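Local coordinates for protein diaminopropionate ammonia-lyase (Escherichia coli, PDB 4D9N) that catalyses the pyridoxal-phosphate-dependent alpha,beta-elimination of both L- and D-diaminopropionate, yielding pyruvate and ammonia, at residues Q87-K92 with E111-A116; F115-D120 with V186-A191; L229-G234 with S255-P260; A263-R268 with L289-P294. All blocks are in the same frame, centred on the assembly; numbering follows the deposited sequence.

The four contacts run from the N-terminal end of strand 114-118 in the smaller sheet to the phosphate-binding loop of the larger. Interactions 1 and 2 share F115 and A116 on strand 114-118, their centres about 14 Å apart: the first lies far from chemistry, with the F115 side chain about 14 Å from the bound D-serine, whereas the second grips that ligand. Interactions 3 and 4 are close neighbours, centres about 9 Å apart, joined where the E259 carboxylate meets the start of helix 265-272. The D-serine pocket brings the two pairs of contacts together. D120 of interaction 2 packs against A290 of interaction 4, and D189 and T190 touch V233 in the loop of interaction 3.

Interaction 1: Q87-K92 with E111-A116; sequences QLLCEK and EKMTFA
The last turns of helix 81-92, carrying L88, L89 and K92, pack against M113, just before strand 114-118, and F115 within it, an alpha-on-beta contact on the smaller, parallel sheet of the enzyme. M113 buries the largest area of the contact. Its chain bends at the thioether (chi3 -138°), bringing CE against the last turn of the helix, where it meets L88 O at 3.5 Å and K92 CB at 3.6 Å. The same methyl lies 3.7 Å from L89 CD2, while the straight part of the K92 chain runs past the sulfur in the opposite direction. F115 receives two leucines differently: L89 CD2 arrives at the ring edge, nearly in its plane and 3.5 Å from CZ, and L88 CD1 approaches CE1 obliquely at 3.8 Å. At the solvent-exposed end, K92 turns at its last torsion (chi4 -72°) and crosses E111 at about a right angle; NZ to OE1 is 3.8 Å, a long salt bridge beside an otherwise apolar contact. L88 also touches I198 and W201 of helix 197-219, and within the sheet strand 137-142 runs alongside, N137 and V139 sharing backbone hydrogen bonds with F115.

Interaction 2: F115-D120 with V186-A191; sequences FATTTD and VVQDTA. With DSN (D-serine), chain C.
A116 and V186 form a parallel bridge at the edge of the smaller sheet of this fold-type II pyridoxal-phosphate enzyme, and the two segments stay tightly joined only as far as T118 and Q188. V187 N gives its hydrogen to A116 O at 2.9 Å. Where regular pairing stops, the Q188 side chain takes over: bent at chi2 (-56°), it swings its amide back to the strand, and OE1 receives T118 N in the carbonyl plane at 2.6 Å and almost straight (174°). NE2 returns a weak bond to T118 O, so one amide imitates a neighbouring peptide. T117 OG1 is wedged between V187 O at 2.5 Å and Q188 OE1 at 2.7 Å, close to H123, whose NE2 also bonds OG1 and V187 O. T118 OG1 instead bonds T175. At the other end, V187 CG2 comes obliquely to F115 CD1 at 3.4 Å.

Past this clasp the two segments diverge, leading on one side to the partly exposed T190, and T119 and D120 no longer touch the other segment. D-serine spans the fork. D189 OD2 accepts a hydrogen bond from its amino N at 2.7 Å, and T119 OG1 donates to its carboxylate O at 2.6 Å. D120, the inferred proton acceptor for the L-substrate, accepts through OD1 the hydrogen bond of the ligand OG at 3.0 Å.

Interaction 3: L229-G234 with S255-P260; sequences LQAGVG and SIIVEP
L229 and Q230 run parallel to I257 and V258, and the ladder is stitched alternately: L229 N to I256 O at 2.8 Å, V258 N to L229 O at 3.0 Å, and A231 N to V258 O at 3.0 Å. Toward A231 and E259 the backbones spread, their CA atoms 5.9 Å apart. On one face, I257 places CG2 anti to its backbone N (chi1 of CG1 -81°), and this methyl meets A231 CB at 3.7 Å. L229 projects from the same face onto M236 and V240 of helix 235-248. V258 and Q230 occupy the opposite face, both touching V342.

The two strands and the helix between them make a beta-alpha-beta crossover in the larger sheet. As in other phosphate-binding loops of this kind, the turn from strand to helix is glycine-rich: the backbone N atoms of G232 and G234 both hydrogen-bond OP1 of the cofactor phosphate. G234 stands at the helix N-cap with a positive phi of 107°, where a CB would press on the carbonyl O of V233.

E259 ends the contact, its chain extended beyond CG and CG lying 3.1 Å from A231 O. Its OE1 is 3.3 Å from that same carbonyl O, two acceptors without a bond between them; any repulsion is probably offset by I266 N and Y267 N, which donate to OE1 and OE2 of the carboxylate.

Interaction 4: A263-R268 with L289-P294; sequences ADCIYR and LACGEP. With DSN (D-serine), chain C.
C265 and C291 are joined by a disulfide, SG to SG at 2.0 Å, a covalent cross-link between the first turn of helix 265-272 and the loop before helix 296-305, in addition to the main chain. The CB-S-S-CB torsion of 87° is close to a right angle, as in a relaxed cystine. The two half-cystines reach it differently: C265, at the first turn of the helix, holds SG between its backbone N and carbonyl carbon (chi1 65°), whereas C291 extends SG away from its own N (chi1 -174°).

P294, three residues on from C291, packs against the bridge. Its CG lies 4.0 Å from C265 SG and 3.9 Å from C265 O, and its CB meets I266 CG1 at 4.3 Å. On the other flank A263 O approaches C291 CB at 3.9 Å. Before the helix, D264 is the centre of an inverse gamma turn closed by a weak bond from C265 N to A263 O. In the loop, G292 takes backbone angles at which a side chain would collide with the preceding carbonyl O.

A290, next to C291, lines the substrate pocket: its O is 3.3 Å from the D-serine OG, and its side chain touches D120. Because no hydrogen bond crosses between the segments, reduction of the disulfide would probably leave the two segments in touch through apolar and van der Waals contacts alone, beside the pocket wall.

Interaction 1: Q87-K92 with E111-A116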
loop_
_atom_site.group_PDB
_atom_site.type_symbol
_atom_site.label_atom_id
_atom_site.label_comp_id
_atom_site.label_asym_id
_atom_site.label_seq_id
_atom_site.Cartn_x
_atom_site.Cartn_y
_atom_site.Cartn_z
ATOM N N GLN A 87 19.892 12.981 -31.444
ATOM C CA GLN A 87 20.034 12.632 -32.862
ATOM C C GLN A 87 19.756 13.822 -33.782
ATOM O O GLN A 87 20.411 13.976 -34.817
ATOM C CB GLN A 87 19.135 11.450 -33.235
ATOM C CG GLN A 87 19.607 10.096 -32.717
ATOM C CD GLN A 87 20.702 9.449 -33.557
ATOM O OE1 GLN A 87 21.124 8.331 -33.272
ATOM N NE2 GLN A 87 21.162 10.143 -34.594
ATOM N N LEU A 88 18.785 14.650 -33.399
ATOM C CA LEU A 88 18.469 15.883 -34.121
ATOM C C LEU A 88 19.622 16.877 -34.055
ATOM O O LEU A 88 19.964 17.513 -35.055
ATOM C CB LEU A 88 17.197 16.529 -33.565
ATOM C CG LEU A 88 15.850 15.973 -34.028
ATOM C CD1 LEU A 88 14.737 16.512 -33.143
ATOM C CD2 LEU A 88 15.583 16.298 -35.491
ATOM N N LEU A 89 20.204 17.003 -32.863
ATOM C CA LEU A 89 21.381 17.832 -32.635
ATOM C C LEU A 89 22.538 17.397 -33.527
ATOM O O LEU A 89 23.151 18.226 -34.199
ATOM C CB LEU A 89 21.796 17.776 -31.157
ATOM C CG LEU A 89 21.324 18.816 -30.126
ATOM C CD1 LEU A 89 22.207 20.055 -30.155
ATOM C CD2 LEU A 89 19.859 19.200 -30.270
ATOM N N CYS A 90 22.813 16.094 -33.544
ATOM C CA CYS A 90 23.915 15.532 -34.323
ATOM C C CYS A 90 23.717 15.675 -35.832
ATOM O O CYS A 90 24.686 15.859 -36.572
ATOM C CB CYS A 90 24.146 14.069 -33.950
ATOM S SG CYS A 90 24.882 13.843 -32.315
ATOM N N GLU A 91 22.464 15.596 -36.277
ATOM C CA GLU A 91 22.130 15.755 -37.693
ATOM C C GLU A 91 22.302 17.203 -38.158
ATOM O O GLU A 91 22.971 17.459 -39.162
ATOM C CB GLU A 91 20.704 15.265 -37.977
ATOM N N LYS A 92 21.712 18.138 -37.415
ATOM C CA LYS A 92 21.718 19.553 -37.789
ATOM C C LYS A 92 23.081 20.222 -37.581
ATOM O O LYS A 92 23.521 21.011 -38.420
ATOM C CB LYS A 92 20.617 20.314 -37.039
ATOM C CG LYS A 92 20.394 21.745 -37.514
ATOM C CD LYS A 92 19.158 22.363 -36.876
ATOM C CE LYS A 92 19.005 23.834 -37.233
ATOM N NZ LYS A 92 20.004 24.703 -36.549
ATOM N N GLU A 111 23.868 28.804 -32.348
ATOM C CA GLU A 111 22.482 28.567 -32.742
ATOM C C GLU A 111 21.800 27.629 -31.754
ATOM O O GLU A 111 22.302 26.537 -31.469
ATOM C CB GLU A 111 22.415 27.986 -34.160
ATOM C CG GLU A 111 23.072 28.852 -35.228
ATOM C CD GLU A 111 23.117 28.187 -36.595
ATOM O OE1 GLU A 111 23.061 26.939 -36.668
ATOM O OE2 GLU A 111 23.216 28.918 -37.603
ATOM N N LYS A 112 20.660 28.068 -31.226
ATOM C CA LYS A 112 19.879 27.277 -30.275
ATOM C C LYS A 112 18.629 26.722 -30.947
ATOM O O LYS A 112 17.908 27.447 -31.638
ATOM C CB LYS A 112 19.470 28.126 -29.065
ATOM C CG LYS A 112 20.619 28.768 -28.300
ATOM C CD LYS A 112 21.071 27.920 -27.122
ATOM C CE LYS A 112 22.086 28.666 -26.270
ATOM N NZ LYS A 112 22.439 27.928 -25.026
ATOM N N MET A 113 18.380 25.432 -30.747
ATOM C CA MET A 113 17.149 24.813 -31.221
ATOM C C MET A 113 16.027 25.024 -30.214
ATOM O O MET A 113 16.267 25.095 -29.005
ATOM C CB MET A 113 17.343 23.319 -31.454
ATOM C CG MET A 113 18.183 22.968 -32.668
ATOM S SD MET A 113 17.712 21.358 -33.321
ATOM C CE MET A 113 19.321 20.667 -33.674
ATOM N N THR A 114 14.803 25.132 -30.720
ATOM C CA THR A 114 13.623 25.183 -29.866
ATOM C C THR A 114 12.734 23.978 -30.161
ATOM O O THR A 114 12.192 23.846 -31.263
ATOM C CB THR A 114 12.838 26.499 -30.035
ATOM O OG1 THR A 114 13.714 27.611 -29.820
ATOM C CG2 THR A 114 11.692 26.574 -29.037
ATOM N N PHE A 115 12.609 23.098 -29.169
ATOM C CA PHE A 115 11.805 21.889 -29.293
ATOM C C PHE A 115 10.395 22.118 -28.774
ATOM O O PHE A 115 10.200 22.486 -27.614
ATOM C CB PHE A 115 12.458 20.723 -28.548
ATOM C CG PHE A 115 13.834 20.381 -29.042
ATOM C CD1 PHE A 115 14.010 19.750 -30.269
ATOM C CD2 PHE A 115 14.953 20.682 -28.276
ATOM C CE1 PHE A 115 15.277 19.430 -30.726
ATOM C CE2 PHE A 115 16.223 20.362 -28.726
ATOM C CZ PHE A 115 16.385 19.738 -29.953
ATOM N N ALA A 116 9.416 21.900 -29.644
ATOM C CA ALA A 116 8.018 22.097 -29.296
ATOM C C ALA A 116 7.295 20.759 -29.225
ATOM O O ALA A 116 7.398 19.940 -30.144
ATOM C CB ALA A 116 7.347 23.022 -30.300
#

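Interaction 2: F115-D120 with V186-A191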
loop_
_atom_site.group_PDB
_atom_site.type_symbol
_atom_site.label_atom_id
_atom_site.label_comp_id
_atom_site.label_asym_id
_atom_site.label_seq_id
_atom_site.Cartn_x
_atom_site.Cartn_y
_atom_site.Cartn_z
ATOM N N PHE A 115 12.609 23.098 -29.169
ATOM C CA PHE A 115 11.805 21.889 -29.293
ATOM C C PHE A 115 10.395 22.118 -28.774
ATOM O O PHE A 115 10.200 22.486 -27.614
ATOM C CB PHE A 115 12.458 20.723 -28.548
ATOM C CG PHE A 115 13.834 20.381 -29.042
ATOM C CD1 PHE A 115 14.010 19.750 -30.269
ATOM C CD2 PHE A 115 14.953 20.682 -28.276
ATOM C CE1 PHE A 115 15.277 19.430 -30.726
ATOM C CE2 PHE A 115 16.223 20.362 -28.726
ATOM C CZ PHE A 115 16.385 19.738 -29.953
ATOM N N ALA A 116 9.416 21.900 -29.644
ATOM C CA ALA A 116 8.018 22.097 -29.296
ATOM C C ALA A 116 7.295 20.759 -29.225
ATOM O O ALA A 116 7.398 19.940 -30.144
ATOM C CB ALA A 116 7.347 23.022 -30.300
ATOM N N THR A 117 6.578 20.533 -28.126
ATOM C CA THR A 117 5.794 19.311 -27.978
ATOM C C THR A 117 4.564 19.468 -27.083
ATOM O O THR A 117 4.510 20.352 -26.223
ATOM C CB THR A 117 6.664 18.115 -27.516
ATOM O OG1 THR A 117 6.086 16.890 -27.989
ATOM C CG2 THR A 117 6.803 18.065 -25.997
ATOM N N THR A 118 3.576 18.609 -27.322
ATOM C CA THR A 118 2.364 18.533 -26.518
ATOM C C THR A 118 2.422 17.261 -25.684
ATOM O O THR A 118 2.732 16.185 -26.202
ATOM C CB THR A 118 1.099 18.511 -27.403
ATOM O OG1 THR A 118 1.077 19.671 -28.236
ATOM C CG2 THR A 118 -0.167 18.495 -26.557
ATOM N N THR A 119 2.124 17.392 -24.395
ATOM C CA THR A 119 2.126 16.253 -23.487
ATOM C C THR A 119 1.016 16.355 -22.451
ATOM O O THR A 119 0.515 17.445 -22.167
ATOM C CB THR A 119 3.481 16.106 -22.761
ATOM O OG1 THR A 119 3.580 14.799 -22.184
ATOM C CG2 THR A 119 3.641 17.157 -21.658
ATOM N N ASP A 120 0.633 15.210 -21.897
ATOM C CA ASP A 120 -0.215 15.181 -20.715
ATOM C C ASP A 120 0.617 14.794 -19.488
ATOM O O ASP A 120 0.070 14.547 -18.408
ATOM C CB ASP A 120 -1.423 14.247 -20.910
ATOM C CG ASP A 120 -1.026 12.836 -21.313
ATOM O OD1 ASP A 120 -1.863 12.141 -21.935
ATOM O OD2 ASP A 120 0.114 12.414 -21.019
ATOM N N VAL A 186 9.176 20.375 -34.042
ATOM C CA VAL A 186 8.178 19.528 -33.384
ATOM C C VAL A 186 8.814 18.206 -32.958
ATOM O O VAL A 186 9.466 17.543 -33.762
ATOM C CB VAL A 186 6.960 19.252 -34.301
ATOM C CG1 VAL A 186 5.943 18.353 -33.610
ATOM C CG2 VAL A 186 6.297 20.551 -34.728
ATOM N N VAL A 187 8.632 17.838 -31.689
ATOM C CA VAL A 187 9.129 16.558 -31.167
ATOM C C VAL A 187 7.986 15.756 -30.538
ATOM O O VAL A 187 7.854 15.705 -29.313
ATOM C CB VAL A 187 10.281 16.740 -30.147
ATOM C CG1 VAL A 187 10.897 15.396 -29.779
ATOM C CG2 VAL A 187 11.353 17.668 -30.697
ATOM N N GLN A 188 7.160 15.137 -31.378
ATOM C CA GLN A 188 6.057 14.309 -30.886
ATOM C C GLN A 188 6.410 12.827 -30.857
ATOM O O GLN A 188 7.148 12.334 -31.716
ATOM C CB GLN A 188 4.784 14.515 -31.712
ATOM C CG GLN A 188 4.031 15.807 -31.432
ATOM C CD GLN A 188 3.652 15.994 -29.971
ATOM O OE1 GLN A 188 3.767 17.094 -29.438
ATOM N NE2 GLN A 188 3.195 14.925 -29.319
ATOM N N ASP A 189 5.859 12.126 -29.871
ATOM C CA ASP A 189 6.061 10.686 -29.729
ATOM C C ASP A 189 5.082 9.863 -30.571
ATOM O O ASP A 189 4.810 8.698 -30.265
ATOM C CB ASP A 189 6.015 10.267 -28.247
ATOM C CG ASP A 189 4.714 10.662 -27.553
ATOM O OD1 ASP A 189 4.015 11.584 -28.025
ATOM O OD2 ASP A 189 4.394 10.046 -26.517
ATOM N N THR A 190 4.557 10.476 -31.631
ATOM C CA THR A 190 3.682 9.784 -32.578
ATOM C C THR A 190 3.989 10.170 -34.029
ATOM O O THR A 190 4.569 11.229 -34.292
ATOM C CB THR A 190 2.181 9.986 -32.253
ATOM O OG1 THR A 190 1.392 9.094 -33.052
ATOM C CG2 THR A 190 1.739 11.429 -32.505
ATOM N N ALA A 191 3.597 9.304 -34.962
ATOM C CA ALA A 191 3.920 9.494 -36.371
ATOM C C ALA A 191 2.707 9.844 -37.226
ATOM O O ALA A 191 1.578 9.456 -36.918
ATOM C CB ALA A 191 4.618 8.260 -36.923
HETATM N N DSN C . 2.389 9.823 -24.742
HETATM C CA DSN C . 1.535 10.632 -23.828
HETATM C C DSN C . 2.382 11.650 -23.095
HETATM O O DSN C . 2.377 12.847 -23.379
HETATM O OXT DSN C . 3.122 11.306 -22.173
HETATM C CB DSN C . 0.422 11.271 -24.663
HETATM O OG DSN C . -0.844 10.699 -24.301
#

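Interaction 3: L229-G234 with S255-P260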
loop_
_atom_site.group_PDB
_atom_site.type_symbol
_atom_site.label_atom_id
_atom_site.label_comp_id
_atom_site.label_asym_id
_atom_site.label_seq_id
_atom_site.Cartn_x
_atom_site.Cartn_y
_atom_site.Cartn_z
ATOM N N LEU A 229 1.741 -4.978 -22.214
ATOM C CA LEU A 229 2.237 -3.661 -22.584
ATOM C C LEU A 229 1.086 -2.669 -22.693
ATOM O O LEU A 229 0.219 -2.807 -23.563
ATOM C CB LEU A 229 3.002 -3.733 -23.913
ATOM C CG LEU A 229 4.218 -4.658 -24.021
ATOM C CD1 LEU A 229 4.607 -4.859 -25.477
ATOM C CD2 LEU A 229 5.396 -4.126 -23.219
ATOM N N GLN A 230 1.067 -1.681 -21.799
ATOM C CA GLN A 230 0.072 -0.610 -21.872
ATOM C C GLN A 230 0.358 0.278 -23.079
ATOM O O GLN A 230 1.510 0.643 -23.325
ATOM C CB GLN A 230 0.011 0.214 -20.574
ATOM C CG GLN A 230 1.331 0.792 -20.074
ATOM C CD GLN A 230 2.099 -0.173 -19.190
ATOM O OE1 GLN A 230 2.638 -1.177 -19.663
ATOM N NE2 GLN A 230 2.154 0.129 -17.897
ATOM N N ALA A 231 -0.686 0.613 -23.834
ATOM C CA ALA A 231 -0.505 1.375 -25.069
ATOM C C ALA A 231 -1.422 2.591 -25.198
ATOM O O ALA A 231 -2.646 2.472 -25.149
ATOM C CB ALA A 231 -0.646 0.463 -26.277
ATOM N N GLY A 232 -0.802 3.759 -25.354
ATOM C CA GLY A 232 -1.513 4.998 -25.660
ATOM C C GLY A 232 -1.673 5.106 -27.161
ATOM O O GLY A 232 -2.716 4.732 -27.700
ATOM N N VAL A 233 -0.640 5.609 -27.837
ATOM C CA VAL A 233 -0.602 5.602 -29.308
ATOM C C VAL A 233 0.044 4.324 -29.845
ATOM O O VAL A 233 -0.208 3.926 -30.982
ATOM C CB VAL A 233 0.102 6.847 -29.913
ATOM C CG1 VAL A 233 -0.666 8.123 -29.586
ATOM C CG2 VAL A 233 1.559 6.945 -29.467
ATOM N N GLY A 234 0.874 3.690 -29.017
ATOM C CA GLY A 234 1.536 2.437 -29.373
ATOM C C GLY A 234 3.021 2.570 -29.654
ATOM O O GLY A 234 3.635 1.650 -30.200
ATOM N N SER A 255 1.963 -11.945 -26.253
ATOM C CA SER A 255 1.954 -10.507 -25.995
ATOM C C SER A 255 0.545 -9.942 -25.897
ATOM O O SER A 255 -0.317 -10.244 -26.722
ATOM C CB SER A 255 2.755 -9.756 -27.059
ATOM O OG SER A 255 2.282 -10.037 -28.364
ATOM N N ILE A 256 0.322 -9.118 -24.875
ATOM C CA ILE A 256 -0.991 -8.536 -24.627
ATOM C C ILE A 256 -0.898 -7.015 -24.533
ATOM O O ILE A 256 -0.121 -6.477 -23.739
ATOM C CB ILE A 256 -1.641 -9.109 -23.345
ATOM C CG1 ILE A 256 -1.713 -10.641 -23.401
ATOM C CG2 ILE A 256 -3.035 -8.534 -23.159
ATOM C CD1 ILE A 256 -1.762 -11.312 -22.045
ATOM N N ILE A 257 -1.693 -6.332 -25.351
ATOM C CA ILE A 257 -1.725 -4.872 -25.355
ATOM C C ILE A 257 -2.947 -4.382 -24.582
ATOM O O ILE A 257 -4.078 -4.780 -24.870
ATOM C CB ILE A 257 -1.649 -4.298 -26.794
ATOM C CG1 ILE A 257 -0.199 -4.285 -27.292
ATOM C CG2 ILE A 257 -2.198 -2.879 -26.861
ATOM C CD1 ILE A 257 0.374 -5.636 -27.664
ATOM N N VAL A 258 -2.698 -3.523 -23.597
ATOM C CA VAL A 258 -3.716 -3.099 -22.643
ATOM C C VAL A 258 -4.078 -1.627 -22.834
ATOM O O VAL A 258 -3.197 -0.759 -22.857
ATOM C CB VAL A 258 -3.244 -3.346 -21.189
ATOM C CG1 VAL A 258 -4.264 -2.832 -20.182
ATOM C CG2 VAL A 258 -2.959 -4.825 -20.961
ATOM N N GLU A 259 -5.377 -1.357 -22.965
ATOM C CA GLU A 259 -5.887 0.003 -23.147
ATOM C C GLU A 259 -7.149 0.270 -22.325
ATOM O O GLU A 259 -7.961 -0.635 -22.132
ATOM C CB GLU A 259 -6.197 0.266 -24.622
ATOM C CG GLU A 259 -4.979 0.475 -25.504
ATOM C CD GLU A 259 -5.346 0.782 -26.941
ATOM O OE1 GLU A 259 -4.847 1.798 -27.471
ATOM O OE2 GLU A 259 -6.133 0.014 -27.540
ATOM N N PRO A 260 -7.317 1.518 -21.840
ATOM C CA PRO A 260 -8.585 1.939 -21.242
ATOM C C PRO A 260 -9.674 2.022 -22.307
ATOM O O PRO A 260 -9.394 2.415 -23.444
ATOM C CB PRO A 260 -8.271 3.332 -20.684
ATOM C CG PRO A 260 -7.095 3.807 -21.468
ATOM C CD PRO A 260 -6.292 2.576 -21.761
#

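Interaction 4: A263-R268 with L289-P294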
loop_
_atom_site.group_PDB
_atom_site.type_symbol
_atom_site.label_atom_id
_atom_site.label_comp_id
_atom_site.label_asym_id
_atom_site.label_seq_id
_atom_site.Cartn_x
_atom_site.Cartn_y
_atom_site.Cartn_z
ATOM N N ALA A 263 -10.472 5.238 -24.661
ATOM C CA ALA A 263 -9.527 5.613 -25.720
ATOM C C ALA A 263 -8.755 4.403 -26.263
ATOM O O ALA A 263 -7.563 4.496 -26.577
ATOM C CB ALA A 263 -8.569 6.689 -25.221
ATOM N N ASP A 264 -9.452 3.275 -26.383
ATOM C CA ASP A 264 -8.863 2.023 -26.861
ATOM C C ASP A 264 -8.676 2.011 -28.384
ATOM O O ASP A 264 -9.280 1.198 -29.086
ATOM C CB ASP A 264 -9.708 0.823 -26.397
ATOM C CG ASP A 264 -11.166 0.900 -26.859
ATOM O OD1 ASP A 264 -11.738 2.013 -26.896
ATOM O OD2 ASP A 264 -11.741 -0.161 -27.184
ATOM N N CYS A 265 -7.823 2.908 -28.882
ATOM C CA CYS A 265 -7.628 3.092 -30.327
ATOM C C CYS A 265 -7.008 1.882 -31.032
ATOM O O CYS A 265 -7.437 1.510 -32.127
ATOM C CB CYS A 265 -6.800 4.351 -30.609
ATOM S SG CYS A 265 -5.091 4.303 -30.010
ATOM N N ILE A 266 -6.000 1.282 -30.400
ATOM C CA ILE A 266 -5.317 0.104 -30.943
ATOM C C ILE A 266 -6.224 -1.131 -30.919
ATOM O O ILE A 266 -6.225 -1.922 -31.870
ATOM C CB ILE A 266 -3.976 -0.154 -30.214
ATOM C CG1 ILE A 266 -2.965 0.932 -30.595
ATOM C CG2 ILE A 266 -3.413 -1.531 -30.550
ATOM C CD1 ILE A 266 -1.854 1.132 -29.591
ATOM N N TYR A 267 -7.001 -1.274 -29.843
ATOM C CA TYR A 267 -7.990 -2.347 -29.725
ATOM C C TYR A 267 -8.994 -2.294 -30.877
ATOM O O TYR A 267 -9.230 -3.301 -31.547
ATOM C CB TYR A 267 -8.718 -2.276 -28.372
ATOM C CG TYR A 267 -9.733 -3.387 -28.150
ATOM C CD1 TYR A 267 -9.361 -4.589 -27.547
ATOM C CD2 TYR A 267 -11.066 -3.234 -28.544
ATOM C CE1 TYR A 267 -10.283 -5.606 -27.347
ATOM C CE2 TYR A 267 -11.994 -4.246 -28.349
ATOM C CZ TYR A 267 -11.598 -5.427 -27.749
ATOM O OH TYR A 267 -12.514 -6.432 -27.552
ATOM N N ARG A 268 -9.569 -1.113 -31.101
ATOM C CA ARG A 268 -10.553 -0.905 -32.163
ATOM C C ARG A 268 -9.942 -1.103 -33.550
ATOM O O ARG A 268 -10.614 -1.579 -34.469
ATOM C CB ARG A 268 -11.188 0.483 -32.050
ATOM C CG ARG A 268 -12.067 0.667 -30.824
ATOM C CD ARG A 268 -12.627 2.078 -30.742
ATOM N NE ARG A 268 -13.164 2.371 -29.413
ATOM C CZ ARG A 268 -13.848 3.469 -29.095
ATOM N NH1 ARG A 268 -14.094 4.400 -30.009
ATOM N NH2 ARG A 268 -14.292 3.636 -27.856
ATOM N N LEU A 289 -2.026 7.482 -21.424
ATOM C CA LEU A 289 -2.592 6.501 -22.353
ATOM C C LEU A 289 -3.653 7.078 -23.291
ATOM O O LEU A 289 -4.409 6.330 -23.919
ATOM C CB LEU A 289 -3.127 5.277 -21.600
ATOM C CG LEU A 289 -2.117 4.369 -20.890
ATOM C CD1 LEU A 289 -2.845 3.237 -20.180
ATOM C CD2 LEU A 289 -1.066 3.815 -21.845
ATOM N N ALA A 290 -3.696 8.405 -23.389
ATOM C CA ALA A 290 -4.542 9.083 -24.366
ATOM C C ALA A 290 -4.033 8.782 -25.774
ATOM O O ALA A 290 -2.825 8.637 -25.985
ATOM C CB ALA A 290 -4.562 10.582 -24.111
ATOM N N CYS A 291 -4.955 8.681 -26.728
ATOM C CA CYS A 291 -4.601 8.299 -28.090
ATOM C C CYS A 291 -5.100 9.294 -29.146
ATOM O O CYS A 291 -4.354 10.180 -29.574
ATOM C CB CYS A 291 -5.092 6.878 -28.398
ATOM S SG CYS A 291 -4.553 6.259 -30.007
ATOM N N GLY A 292 -6.357 9.145 -29.556
ATOM C CA GLY A 292 -6.903 9.924 -30.661
ATOM C C GLY A 292 -6.792 9.148 -31.960
ATOM O O GLY A 292 -7.793 8.925 -32.644
ATOM N N GLU A 293 -5.569 8.740 -32.296
ATOM C CA GLU A 293 -5.302 7.901 -33.467
ATOM C C GLU A 293 -3.974 7.155 -33.281
ATOM O O GLU A 293 -2.988 7.751 -32.836
ATOM C CB GLU A 293 -5.283 8.741 -34.751
ATOM C CG GLU A 293 -6.116 8.138 -35.873
ATOM C CD GLU A 293 -6.106 8.962 -37.146
ATOM O OE1 GLU A 293 -7.199 9.360 -37.603
ATOM O OE2 GLU A 293 -5.012 9.205 -37.694
ATOM N N PRO A 294 -3.944 5.846 -33.615
ATOM C CA PRO A 294 -2.768 5.006 -33.366
ATOM C C PRO A 294 -1.510 5.470 -34.100
ATOM O O PRO A 294 -1.596 6.078 -35.169
ATOM C CB PRO A 294 -3.190 3.627 -33.895
ATOM C CG PRO A 294 -4.676 3.663 -33.950
ATOM C CD PRO A 294 -5.027 5.084 -34.263
HETATM N N DSN C . 2.389 9.823 -24.742
HETATM C CA DSN C . 1.535 10.632 -23.828
HETATM C C DSN C . 2.382 11.650 -23.095
HETATM O O DSN C . 2.377 12.847 -23.379
HETATM O OXT DSN C . 3.122 11.306 -22.173
HETATM C CB DSN C . 0.422 11.271 -24.663
HETATM O OG DSN C . -0.844 10.699 -24.301
#